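Local coordinates for protein uncharacterized ACR, COG1565 superfamily (Burkholderia thailandensis, PDB 4F3N) that is of unknown function but has an S-adenosylmethionine-dependent methyltransferase fold and may act as a protein-arginine symmetric methyltransferase, at residues P128-L133 and L162-D167; F366-G371 and K396-A401. All blocks are in the same frame, centred on the assembly; numbering follows the deposited sequence.

Interaction 1. Residues P128-L133 and L162-D167; sequences PVAQAL and LGVELD
Val-164 divides its two methyl groups between two residues one turn apart on helix 118-136, within 128-133. Its CG2 rests against the CB of Ala-130 at 4.0 Å, while CG1 reaches the CD1 methyl of Leu-133, also at 4.0 Å. The valine's torsion makes this split possible: with CG1 anti to the backbone N (chi1 177°) and CG2 anti to the carbonyl carbon, the fork opens across the helix face. Leu-133 CD1 serves a second partner, lying 3.9 Å from Leu-166 CD2, where the two leucine side chains cross at about a right angle. No hydrogen bond spans the contact, which is wholly aliphatic and modest, burying 145 Å² in all.

Further out, Leu-159 of the helix 150-161 touches both Ala-130 and Leu-166, and Val-210 of the strand 210-214 lies against Leu-133. The path of 162-167 is set at its start by Gly-163, whose positive phi of 94° belongs to a Schellman motif ending the helix 150-161 and turning the chain toward Val-164. At the other end, the carbonyl O of Leu-166 accepts a hydrogen bond from Arg-196 NH1, just before the strand 168-172 begins. The loop 162-167 is the return from helix 150-161 to strand 168-172 in the beta-alpha-beta crossover that starts at strand 140-144, within the seven-stranded Rossmann-like sheet of a class I methyltransferase.

Interaction 2. Residues F366-G371 and K396-A401; sequences FLLNAG and KLISEA
Leu-367 meets Leu-397 and Ile-398 where two helix ends come together, those of 363-369 and 384-398, in the part of the methyltransferase fold that follows the edge strand 356-362. Starting at its root, Leu-367 CB lies 4.1 Å from Ile-398 CG2. CG stands anti to the carbonyl carbon (chi1 -69°), which carries the fork toward the second helix. At the tip, CD1 touches Leu-397 CB at 3.8 Å and stays close to Ile-398 CG2 at 4.2 Å, so that this one methyl borders both the root of Leu-367 and its CD1 branch. The Leu-367 and Leu-397 side chains cross at about a right angle.

Ile-398 faces both leucines of the first helix. Its CG1 takes the position between the backbone N and the carbonyl carbon (chi1 75°), sending CD1 to Leu-368 while CG2 remains on Leu-367. Ile-372 of the helix 372-376 packs on both Leu-367 and Leu-397 and joins them from a third helix. The carbonyl O of Leu-397 also accepts a hydrogen bond from Gln-363 NE2, a polar tie to the first helix beside the apolar contact. Beyond Ile-398 the chain leaves helical geometry at Ser-399, whose OG accepts from the backbone N of Ala-401 in an ST turn. The last apolar pair is Leu-368 CD2 with Ile-398 CD1, 4.0 Å apart, their side chains crossing at about a right angle.

Interactions 1 and 2 follow one another along the chain, and their centres lie 21 Å apart, yet their first segments touch directly. Pro-128, at the start of 128-133, places its CG 3.5 Å from Phe-366 CZ and its CD 3.8 Å from Ala-370 CB, so the helix 118-136 packs against the helix 363-369 as well as against the loop 162-167. Interaction 1 lies away from the S-adenosyl-L-homocysteine site. Interaction 2 is nearer: the side chain of Leu-397 is about 8 Å from that of Asn-214 and about 9 Å from that of Thr-113, both seen to bind this ligand in a structure of this protein, although none is bound here.

Interaction 1. Residues P128-L133 and L162-D167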
loop_
_atom_site.group_PDB
_atom_site.type_symbol
_atom_site.label_atom_id
_atom_site.label_comp_id
_atom_site.label_asym_id
_atom_site.label_seq_id
_atom_site.Cartn_x
_atom_site.Cartn_y
_atom_site.Cartn_z
ATOM N N PRO A 128 -9.999 -16.344 -3.328
ATOM C CA PRO A 128 -9.429 -15.958 -4.636
ATOM C C PRO A 128 -7.947 -16.255 -4.809
ATOM O O PRO A 128 -7.514 -16.507 -5.937
ATOM C CB PRO A 128 -9.724 -14.440 -4.732
ATOM C CG PRO A 128 -10.013 -14.005 -3.314
ATOM C CD PRO A 128 -10.531 -15.193 -2.570
ATOM N N VAL A 129 -7.145 -16.243 -3.752
ATOM C CA VAL A 129 -5.755 -16.652 -3.885
ATOM C C VAL A 129 -5.684 -18.110 -4.353
ATOM O O VAL A 129 -4.992 -18.432 -5.303
ATOM C CB VAL A 129 -4.963 -16.411 -2.598
ATOM C CG1 VAL A 129 -3.557 -17.037 -2.631
ATOM C CG2 VAL A 129 -4.844 -14.888 -2.407
ATOM N N ALA A 130 -6.442 -18.979 -3.716
ATOM C CA ALA A 130 -6.457 -20.399 -4.124
ATOM C C ALA A 130 -6.977 -20.558 -5.562
ATOM O O ALA A 130 -6.432 -21.334 -6.367
ATOM C CB ALA A 130 -7.278 -21.212 -3.121
ATOM N N GLN A 131 -8.025 -19.826 -5.906
ATOM C CA GLN A 131 -8.548 -19.878 -7.249
ATOM C C GLN A 131 -7.515 -19.431 -8.281
ATOM O O GLN A 131 -7.432 -20.023 -9.356
ATOM C CB GLN A 131 -9.847 -19.074 -7.381
ATOM C CG GLN A 131 -10.578 -19.392 -8.663
ATOM C CD GLN A 131 -11.984 -18.780 -8.744
ATOM O OE1 GLN A 131 -12.211 -17.666 -8.303
ATOM N NE2 GLN A 131 -12.937 -19.528 -9.312
ATOM N N ALA A 132 -6.724 -18.407 -7.983
ATOM C CA ALA A 132 -5.696 -17.939 -8.909
ATOM C C ALA A 132 -4.560 -18.952 -9.026
ATOM O O ALA A 132 -4.056 -19.180 -10.134
ATOM C CB ALA A 132 -5.169 -16.567 -8.479
ATOM N N LEU A 133 -4.168 -19.562 -7.893
ATOM C CA LEU A 133 -3.147 -20.632 -7.901
ATOM C C LEU A 133 -3.635 -21.782 -8.793
ATOM O O LEU A 133 -2.907 -22.272 -9.630
ATOM C CB LEU A 133 -2.879 -21.125 -6.491
ATOM C CG LEU A 133 -2.112 -20.161 -5.593
ATOM C CD1 LEU A 133 -2.231 -20.599 -4.133
ATOM C CD2 LEU A 133 -0.645 -19.958 -5.984
ATOM N N LEU A 162 -7.963 -25.017 3.635
ATOM C CA LEU A 162 -8.700 -25.229 2.388
ATOM C C LEU A 162 -8.055 -26.268 1.446
ATOM O O LEU A 162 -8.585 -26.528 0.368
ATOM C CB LEU A 162 -8.852 -23.900 1.607
ATOM C CG LEU A 162 -9.768 -22.914 2.292
ATOM C CD1 LEU A 162 -9.675 -21.538 1.625
ATOM C CD2 LEU A 162 -11.216 -23.418 2.374
ATOM N N GLY A 163 -6.981 -26.902 1.893
ATOM C CA GLY A 163 -6.365 -28.011 1.121
ATOM C C GLY A 163 -5.243 -27.582 0.223
ATOM O O GLY A 163 -4.768 -28.354 -0.605
ATOM N N VAL A 164 -4.785 -26.339 0.384
ATOM C CA VAL A 164 -3.739 -25.759 -0.497
ATOM C C VAL A 164 -2.456 -25.572 0.263
ATOM O O VAL A 164 -2.343 -24.669 1.069
ATOM C CB VAL A 164 -4.174 -24.409 -1.092
ATOM C CG1 VAL A 164 -3.062 -23.784 -1.946
ATOM C CG2 VAL A 164 -5.446 -24.600 -1.904
ATOM N N GLU A 165 -1.484 -26.422 -0.014
ATOM C CA GLU A 165 -0.118 -26.239 0.494
ATOM C C GLU A 165 0.764 -25.542 -0.548
ATOM O O GLU A 165 0.701 -25.800 -1.752
ATOM C CB GLU A 165 0.552 -27.572 0.802
ATOM C CG GLU A 165 -0.111 -28.391 1.882
ATOM C CD GLU A 165 0.051 -27.847 3.278
ATOM O OE1 GLU A 165 0.896 -26.964 3.505
ATOM O OE2 GLU A 165 -0.683 -28.339 4.181
ATOM N N LEU A 166 1.628 -24.674 -0.055
ATOM C CA LEU A 166 2.530 -23.939 -0.889
ATOM C C LEU A 166 3.925 -24.546 -0.835
ATOM O O LEU A 166 4.387 -24.992 0.247
ATOM C CB LEU A 166 2.565 -22.491 -0.370
ATOM C CG LEU A 166 1.245 -21.724 -0.311
ATOM C CD1 LEU A 166 1.447 -20.318 0.258
ATOM C CD2 LEU A 166 0.625 -21.632 -1.728
ATOM N N ASP A 167 4.615 -24.516 -1.985
ATOM C CA ASP A 167 6.043 -24.809 -2.025
ATOM C C ASP A 167 6.849 -23.775 -1.213
ATOM O O ASP A 167 7.873 -24.108 -0.591
ATOM C CB ASP A 167 6.544 -24.875 -3.447
ATOM C CG ASP A 167 5.911 -26.012 -4.266
ATOM O OD1 ASP A 167 5.461 -27.024 -3.677
ATOM O OD2 ASP A 167 5.907 -25.890 -5.526
#

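Interaction 2. Residues F366-G371 and K396-A401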
loop_
_atom_site.group_PDB
_atom_site.type_symbol
_atom_site.label_atom_id
_atom_site.label_comp_id
_atom_site.label_asym_id
_atom_site.label_seq_id
_atom_site.Cartn_x
_atom_site.Cartn_y
_atom_site.Cartn_z
ATOM N N PHE A 366 -15.269 -7.127 -3.419
ATOM C CA PHE A 366 -14.316 -8.237 -3.540
ATOM C C PHE A 366 -14.553 -9.265 -2.409
ATOM O O PHE A 366 -14.666 -10.470 -2.657
ATOM C CB PHE A 366 -12.892 -7.672 -3.493
ATOM C CG PHE A 366 -11.791 -8.706 -3.582
ATOM C CD1 PHE A 366 -11.267 -9.091 -4.824
ATOM C CD2 PHE A 366 -11.247 -9.241 -2.436
ATOM C CE1 PHE A 366 -10.195 -9.988 -4.900
ATOM C CE2 PHE A 366 -10.195 -10.132 -2.523
ATOM C CZ PHE A 366 -9.665 -10.502 -3.754
ATOM N N LEU A 367 -14.660 -8.753 -1.179
ATOM C CA LEU A 367 -14.827 -9.602 0.015
ATOM C C LEU A 367 -16.202 -10.270 0.009
ATOM O O LEU A 367 -16.318 -11.456 0.346
ATOM C CB LEU A 367 -14.589 -8.827 1.304
ATOM C CG LEU A 367 -13.157 -8.370 1.571
ATOM C CD1 LEU A 367 -13.017 -7.598 2.888
ATOM C CD2 LEU A 367 -12.184 -9.572 1.586
ATOM N N LEU A 368 -17.230 -9.534 -0.354
ATOM C CA LEU A 368 -18.546 -10.150 -0.516
ATOM C C LEU A 368 -18.529 -11.299 -1.562
ATOM O O LEU A 368 -19.041 -12.396 -1.310
ATOM C CB LEU A 368 -19.574 -9.106 -0.926
ATOM C CG LEU A 368 -20.013 -8.203 0.209
ATOM C CD1 LEU A 368 -20.760 -7.002 -0.408
ATOM C CD2 LEU A 368 -20.869 -8.983 1.210
ATOM N N ASN A 369 -17.982 -11.006 -2.734
ATOM C CA ASN A 369 -17.863 -11.999 -3.801
ATOM C C ASN A 369 -17.089 -13.240 -3.396
ATOM O O ASN A 369 -17.453 -14.384 -3.773
ATOM C CB ASN A 369 -17.239 -11.357 -5.021
ATOM C CG ASN A 369 -18.169 -10.412 -5.771
ATOM O OD1 ASN A 369 -19.402 -10.370 -5.534
ATOM N ND2 ASN A 369 -17.597 -9.644 -6.719
ATOM N N ALA A 370 -16.072 -13.025 -2.577
ATOM C CA ALA A 370 -15.178 -14.053 -2.101
ATOM C C ALA A 370 -15.765 -14.835 -0.924
ATOM O O ALA A 370 -15.183 -15.846 -0.486
ATOM C CB ALA A 370 -13.832 -13.411 -1.724
ATOM N N GLY A 371 -16.937 -14.450 -0.438
ATOM C CA GLY A 371 -17.601 -15.259 0.574
ATOM C C GLY A 371 -17.445 -14.850 2.016
ATOM O O GLY A 371 -17.656 -15.682 2.890
ATOM N N LYS A 396 -16.595 -3.510 9.545
ATOM C CA LYS A 396 -15.486 -2.583 9.320
ATOM C C LYS A 396 -14.852 -2.823 7.943
ATOM O O LYS A 396 -14.459 -1.871 7.244
ATOM C CB LYS A 396 -14.432 -2.766 10.408
ATOM N N LEU A 397 -14.733 -4.099 7.583
ATOM C CA LEU A 397 -14.110 -4.453 6.295
ATOM C C LEU A 397 -14.946 -4.063 5.070
ATOM O O LEU A 397 -14.377 -3.766 4.020
ATOM C CB LEU A 397 -13.789 -5.933 6.231
ATOM C CG LEU A 397 -12.646 -6.418 7.116
ATOM C CD1 LEU A 397 -12.524 -7.918 7.127
ATOM C CD2 LEU A 397 -11.311 -5.797 6.701
ATOM N N ILE A 398 -16.277 -4.076 5.196
ATOM C CA ILE A 398 -17.143 -3.979 4.025
ATOM C C ILE A 398 -18.076 -2.772 4.025
ATOM O O ILE A 398 -18.569 -2.384 2.957
ATOM C CB ILE A 398 -17.954 -5.303 3.719
ATOM C CG1 ILE A 398 -19.118 -5.517 4.700
ATOM C CG2 ILE A 398 -16.983 -6.514 3.715
ATOM C CD1 ILE A 398 -19.985 -6.752 4.391
ATOM N N SER A 399 -18.274 -2.129 5.175
ATOM C CA SER A 399 -19.142 -0.968 5.208
ATOM C C SER A 399 -18.606 0.211 4.373
ATOM O O SER A 399 -17.431 0.534 4.411
ATOM C CB SER A 399 -19.437 -0.520 6.661
ATOM O OG SER A 399 -20.108 0.727 6.618
ATOM N N GLU A 400 -19.505 0.876 3.650
ATOM C CA GLU A 400 -19.193 2.092 2.893
ATOM C C GLU A 400 -18.651 3.175 3.835
ATOM O O GLU A 400 -17.844 4.015 3.417
ATOM C CB GLU A 400 -20.453 2.635 2.182
ATOM C CG GLU A 400 -20.230 3.902 1.384
ATOM C CD GLU A 400 -21.522 4.541 0.903
ATOM O OE1 GLU A 400 -22.541 4.499 1.613
ATOM O OE2 GLU A 400 -21.497 5.109 -0.197
ATOM N N ALA A 401 -19.110 3.155 5.081
ATOM C CA ALA A 401 -18.735 4.152 6.100
ATOM C C ALA A 401 -17.393 3.849 6.758
ATOM O O ALA A 401 -16.856 4.666 7.530
ATOM C CB ALA A 401 -19.826 4.216 7.171
#